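Local coordinates for protein chitinase (Jonesia denitrificans, PDB 5VG0) that probably breaks down chitin and is represented here by its lytic polysaccharide monooxygenase domain, which holds a copper ion in a histidine brace, at residues D6-R10 / Q11-A15; T62-A65 / S66-L70. All coordinates share one frame; numbering follows the deposited sequence.

How the contacts relate
Both contacts are local features of a beta-sandwich, one at the start of a helix and one where the chain passes between sheets. Contact 1 closes before contact 2 opens, and their centres lie about 15 Å apart, yet they meet directly: Pro8 CD packs 3.5 Å from Thr62 OG1, and Asp6 O lies 3.9 Å from Leu70 CG. The second junction reflects the pairing of strand 2-6 with strand 68-74. Contact 1 is the one nearer the active site. The side chain of Gln11 lies about 10 Å from that of His1 and about 12 Å from the bound copper, too far to join the coordination shell. Contact 2 is remote from the copper and peroxide sites.

Contact 1: residues D6-R10 / Q11-A15; sequences DPPSR and QALCA
Pro8 and Leu13 meet on one side of a helix start, with CD2 of Leu13 3.8 Å from CG in the proline ring. Between them in sequence, Ser9 holds the first turn by two routes. Its OG accepts from Ala12 N at 3.2 Å (N-H...O angle 154°), and its carbonyl O accepts from Leu13 N at 3.0 Å. With chi1 at 58°, OG sits between the backbone N and C of Ser9, turned back over the turn toward the amide of Ala12. The aliphatic part of Gln11 lies alongside the hydroxyl, CG 3.4 Å from Ser9 OG. One residue on, Arg10 O receives Cys14 N at 3.1 Å, while Cys14 SG lies 3.5 Å from the same oxygen.

The second shell fixes this turn in the domain. Ser9 OG also bonds to Val4 O, Gln11 NE2 to Tyr134 O, and the extended Arg10 reaches Asp138 in a salt bridge, Leu52 O and Asn55 OD1, with Trp59 in a cation-pi contact. Cys14 is tied to Cys23 by a disulfide. The whole is a serine N-cap with a hydrophobic staple, formed by the residue before the cap and the fourth residue after it.

Contact 2: residues T62-A65 / S66-L70; sequences TEIA and STVDL
Ile64, at the end of strand 62-64, meets Val68, at the start of strand 68-74, with two of its branches. The longer one brings CD1 to 4.0 Å from Val68 CG1, while the branch methyl CG2 lies 4.1 Å from Val68 CG2, so each valine methyl has its own isoleucine partner. A chi1 of 62° sets Ile64 CG1 between its backbone N and carbonyl carbon, and chi2 near 166° extends CD1 away from the main chain; together they spread the two branches over the valine. The two side chains run at an oblique angle to each other. Leu113 touches both, and Val139 and Val141 of strand 131-141 add further apolar surface against Ile64.

Ala65 follows in the connecting turn. Its carbonyl O approaches Val68 CB at 4.1 Å, and its methyl CB lies 3.6 Å from Thr67 O. Ala65 O is also 3.4 Å from Thr67 N, but the angle is too poor for a hydrogen bond. Within the turn, a backbone hydrogen bond joins Ser66 to Leu113.

The flanking strands do not pair as a hairpin: strand 62-64 runs parallel to strand 131-141, whereas strand 68-74 lies between strands 2-6 and 105-110 of the other sheet. The turn is thus a beta arch, passing the chain from one sheet to the other at the surface of the sandwich. Since the side chains that meet are aliphatic and sit at van der Waals distances, the local cohesion across it comes from dispersion and partial shielding of apolar surface rather than from polar bonds between the two segments.

Contact 1: residues D6-R10 / Q11-A15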
ATOM      1  N   ASP A   6       7.544   1.312   4.639  1.00  9.66           N
ATOM      2  CA  ASP A   6       7.647   0.901   6.028  0.80 10.67           C
ATOM      3  C   ASP A   6       6.295   1.123   6.714  1.00 10.83           C
ATOM      4  O   ASP A   6       5.758   2.205   6.672  1.00 12.37           O
ATOM      5  CB  ASP A   6       8.723   1.698   6.741  0.80 14.70           C
ATOM      6  CG  ASP A   6       8.965   1.195   8.139  0.80 19.72           C
ATOM      7  OD1 ASP A   6       9.109  -0.030   8.299  0.80 22.80           O
ATOM      8  OD2 ASP A   6       8.998   2.019   9.071  0.80 23.53           O
ATOM      9  N   PRO A   7       5.706   0.071   7.311  1.00 10.27           N
ATOM     10  CA  PRO A   7       6.081  -1.333   7.160  1.00 10.05           C
ATOM     11  C   PRO A   7       6.021  -1.685   5.679  1.00  9.06           C
ATOM     12  O   PRO A   7       5.207  -1.139   4.943  1.00 10.42           O
ATOM     13  CB  PRO A   7       5.012  -2.082   7.962  1.00 12.40           C
ATOM     14  CG  PRO A   7       3.915  -1.170   8.158  1.00 15.24           C
ATOM     15  CD  PRO A   7       4.408   0.225   7.993  1.00 12.05           C
ATOM     16  N   PRO A   8       6.879  -2.585   5.217  1.00  9.16           N
ATOM     17  CA  PRO A   8       6.974  -2.788   3.767  1.00  9.25           C
ATOM     18  C   PRO A   8       5.714  -3.385   3.174  1.00  8.68           C
ATOM     19  O   PRO A   8       5.157  -4.359   3.680  1.00 10.19           O
ATOM     20  CB  PRO A   8       8.163  -3.739   3.613  1.00 11.44           C
ATOM     21  CG  PRO A   8       8.350  -4.344   4.925  1.00 14.72           C
ATOM     22  CD  PRO A   8       7.919  -3.341   5.935  1.00 11.12           C
ATOM     23  N   SER A   9       5.292  -2.813   2.052  1.00  7.64           N
ATOM     24  CA  SER A   9       4.229  -3.379   1.251  1.00  7.24           C
ATOM     25  C   SER A   9       4.704  -4.640   0.524  1.00  6.94           C
ATOM     26  O   SER A   9       5.898  -4.919   0.395  1.00  7.59           O
ATOM     27  CB  SER A   9       3.749  -2.349   0.236  1.00  7.86           C
ATOM     28  OG  SER A   9       4.825  -1.934  -0.593  1.00  9.01           O
ATOM     29  N   ARG A  10       3.735  -5.383  -0.010  1.00  6.77           N
ATOM     30  CA  ARG A  10       4.057  -6.555  -0.814  1.00  6.54           C
ATOM     31  C   ARG A  10       4.991  -6.188  -1.964  1.00  6.72           C
ATOM     32  O   ARG A  10       5.984  -6.883  -2.205  1.00  7.90           O
ATOM     33  CB  ARG A  10       2.775  -7.244  -1.295  1.00  6.77           C
ATOM     34  CG  ARG A  10       1.993  -7.904  -0.167  1.00  7.50           C
ATOM     35  CD  ARG A  10       0.819  -8.700  -0.677  1.00  7.69           C
ATOM     36  NE  ARG A  10       0.121  -9.320   0.438  1.00  8.58           N
ATOM     37  CZ  ARG A  10      -0.924 -10.116   0.340  1.00 10.02           C
ATOM     38  NH1 ARG A  10      -1.441 -10.417  -0.830  1.00 10.98           N
ATOM     39  NH2 ARG A  10      -1.433 -10.609   1.451  1.00 12.55           N
ATOM     40  N   GLN A  11       4.717  -5.087  -2.657  1.00  7.01           N
ATOM     41  CA  GLN A  11       5.585  -4.699  -3.762  1.00  7.34           C
ATOM     42  C   GLN A  11       6.969  -4.290  -3.269  1.00  7.81           C
ATOM     43  O   GLN A  11       7.961  -4.545  -3.954  1.00  8.49           O
ATOM     44  CB  GLN A  11       4.943  -3.627  -4.659  1.00  8.21           C
ATOM     45  CG  GLN A  11       4.421  -2.374  -3.976  1.00  8.50           C
ATOM     46  CD  GLN A  11       2.937  -2.453  -3.728  1.00  7.82           C
ATOM     47  OE1 GLN A  11       2.464  -3.369  -3.055  1.00  8.81           O
ATOM     48  NE2 GLN A  11       2.188  -1.531  -4.298  1.00  8.69           N
ATOM     49  N   ALA A  12       7.055  -3.643  -2.098  1.00  7.55           N
ATOM     50  CA  ALA A  12       8.362  -3.303  -1.537  1.00  8.11           C
ATOM     51  C   ALA A  12       9.197  -4.540  -1.252  1.00  8.28           C
ATOM     52  O   ALA A  12      10.407  -4.556  -1.501  1.00  9.68           O
ATOM     53  CB  ALA A  12       8.192  -2.513  -0.244  1.00  8.93           C
ATOM     54  N   LEU A  13       8.568  -5.587  -0.728  1.00  7.81           N
ATOM     55  CA  LEU A  13       9.287  -6.813  -0.406  1.00  8.26           C
ATOM     56  C   LEU A  13       9.780  -7.494  -1.665  1.00  8.33           C
ATOM     57  O   LEU A  13      10.896  -8.027  -1.697  1.00 10.36           O
ATOM     58  CB  LEU A  13       8.385  -7.730   0.408  1.00  9.06           C
ATOM     59  CG  LEU A  13       8.066  -7.192   1.806  1.00 10.23           C
ATOM     60  CD1 LEU A  13       6.886  -7.927   2.404  1.00 13.24           C
ATOM     61  CD2 LEU A  13       9.242  -7.271   2.720  1.00 13.18           C
ATOM     62  N   CYS A  14       8.974  -7.484  -2.717  1.00  8.32           N
ATOM     63  CA  CYS A  14       9.427  -8.000  -3.999  1.00  8.79           C
ATOM     64  C   CYS A  14      10.650  -7.217  -4.485  1.00  9.87           C
ATOM     65  O   CYS A  14      11.653  -7.803  -4.907  1.00 11.24           O
ATOM     66  CB  CYS A  14       8.299  -7.914  -5.033  1.00  9.18           C
ATOM     67  SG  CYS A  14       6.945  -9.059  -4.743  1.00 10.48           S
ATOM     68  N   ALA A  15      10.569  -5.887  -4.460  1.00  9.08           N
ATOM     69  CA  ALA A  15      11.618  -5.041  -5.018  1.00 10.49           C
ATOM     70  C   ALA A  15      12.901  -5.117  -4.202  1.00 10.60           C
ATOM     71  O   ALA A  15      13.986  -4.877  -4.735  1.00 12.64           O
ATOM     72  CB  ALA A  15      11.114  -3.603  -5.116  1.00 12.07           C
TER

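Contact 2: residues T62-A65 / S66-L70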
ATOM      1  N   THR A  62       5.322  -8.165   8.992  1.00 10.78           N
ATOM      2  CA  THR A  62       6.056  -7.264   9.863  1.00 10.51           C
ATOM      3  C   THR A  62       5.320  -7.137  11.185  1.00 10.04           C
ATOM      4  O   THR A  62       4.111  -6.904  11.211  1.00 10.49           O
ATOM      5  CB  THR A  62       6.179  -5.896   9.203  1.00 12.40           C
ATOM      6  OG1 THR A  62       6.785  -6.046   7.923  1.00 14.70           O
ATOM      7  CG2 THR A  62       7.017  -4.945  10.043  1.00 13.10           C
ATOM      8  N   GLU A  63       6.055  -7.264  12.279  1.00 10.73           N
ATOM      9  CA  GLU A  63       5.489  -7.082  13.608  1.00 11.48           C
ATOM     10  C   GLU A  63       5.430  -5.596  13.924  1.00 11.41           C
ATOM     11  O   GLU A  63       6.440  -4.884  13.821  1.00 14.03           O
ATOM     12  CB  GLU A  63       6.357  -7.779  14.652  1.00 16.77           C
ATOM     13  CG  GLU A  63       6.374  -9.300  14.509  1.00 25.95           C
ATOM     14  CD  GLU A  63       7.350  -9.995  15.440  1.00 34.99           C
ATOM     15  OE1 GLU A  63       7.896  -9.340  16.356  1.00 38.25           O
ATOM     16  OE2 GLU A  63       7.568 -11.209  15.252  1.00 37.77           O
ATOM     17  N   ILE A  64       4.253  -5.121  14.313  1.00 10.32           N
ATOM     18  CA  ILE A  64       4.039  -3.711  14.608  1.00 10.49           C
ATOM     19  C   ILE A  64       3.180  -3.596  15.859  1.00 10.49           C
ATOM     20  O   ILE A  64       2.595  -4.567  16.334  1.00 11.97           O
ATOM     21  CB  ILE A  64       3.372  -2.948  13.434  1.00 10.97           C
ATOM     22  CG1 ILE A  64       1.987  -3.515  13.125  1.00 10.96           C
ATOM     23  CG2 ILE A  64       4.259  -2.965  12.198  1.00 12.67           C
ATOM     24  CD1 ILE A  64       1.168  -2.624  12.230  1.00 12.49           C
ATOM     25  N   ALA A  65       3.097  -2.380  16.375  1.00 10.76           N
ATOM     26  CA  ALA A  65       2.220  -2.027  17.475  1.00 10.55           C
ATOM     27  C   ALA A  65       0.871  -1.539  16.935  1.00  9.68           C
ATOM     28  O   ALA A  65       0.682  -1.371  15.731  1.00 11.63           O
ATOM     29  CB  ALA A  65       2.893  -0.951  18.312  1.00 12.43           C
ATOM     30  N   SER A  66      -0.080  -1.277  17.840  1.00  9.39           N
ATOM     31  CA  SER A  66      -1.421  -0.864  17.434  1.00  9.25           C
ATOM     32  C   SER A  66      -1.472   0.571  16.946  1.00  8.77           C
ATOM     33  O   SER A  66      -2.438   0.954  16.285  1.00 10.09           O
ATOM     34  CB  SER A  66      -2.426  -1.066  18.558  1.00 10.04           C
ATOM     35  OG  SER A  66      -2.088  -0.288  19.686  1.00 10.35           O
ATOM     36  N   THR A  67      -0.465   1.370  17.282  1.00  9.15           N
ATOM     37  CA  THR A  67      -0.224   2.676  16.679  1.00  9.94           C
ATOM     38  C   THR A  67       1.120   2.580  15.973  1.00 10.22           C
ATOM     39  O   THR A  67       2.109   2.126  16.566  1.00 12.42           O
ATOM     40  CB  THR A  67      -0.215   3.773  17.748  1.00 11.14           C
ATOM     41  OG1 THR A  67      -1.547   3.964  18.211  1.00 12.30           O
ATOM     42  CG2 THR A  67       0.287   5.087  17.194  1.00 12.69           C
ATOM     43  N   VAL A  68       1.153   2.968  14.703  1.00  9.79           N
ATOM     44  CA  VAL A  68       2.331   2.769  13.869  1.00 10.32           C
ATOM     45  C   VAL A  68       2.445   3.923  12.890  1.00  9.70           C
ATOM     46  O   VAL A  68       1.437   4.426  12.391  1.00 10.97           O
ATOM     47  CB  VAL A  68       2.239   1.410  13.134  1.00 12.92           C
ATOM     48  CG1 VAL A  68       1.067   1.375  12.165  1.00 15.07           C
ATOM     49  CG2 VAL A  68       3.549   1.082  12.421  1.00 14.94           C
ATOM     50  N   ASP A  69       3.682   4.317  12.601  1.00 10.93           N
ATOM     51  CA  ASP A  69       3.962   5.286  11.556  1.00 11.28           C
ATOM     52  C   ASP A  69       4.215   4.523  10.264  1.00 11.26           C
ATOM     53  O   ASP A  69       5.048   3.613  10.219  1.00 15.31           O
ATOM     54  CB  ASP A  69       5.193   6.122  11.901  1.00 14.63           C
ATOM     55  CG  ASP A  69       4.948   7.109  13.019  1.00 19.34           C
ATOM     56  OD1 ASP A  69       3.791   7.324  13.411  1.00 18.46           O
ATOM     57  OD2 ASP A  69       5.942   7.693  13.496  1.00 25.34           O
ATOM     58  N   LEU A  70       3.519   4.920   9.215  1.00 10.29           N
ATOM     59  CA  LEU A  70       3.612   4.310   7.901  1.00 10.42           C
ATOM     60  C   LEU A  70       4.187   5.338   6.936  1.00  9.87           C
ATOM     61  O   LEU A  70       3.714   6.473   6.886  1.00 11.21           O
ATOM     62  CB  LEU A  70       2.208   3.898   7.514  1.00 12.49           C
ATOM     63  CG  LEU A  70       2.044   3.196   6.203  1.00 14.23           C
ATOM     64  CD1 LEU A  70       0.859   2.252   6.334  1.00 16.69           C
ATOM     65  CD2 LEU A  70       1.819   4.189   5.102  1.00 14.74           C
TER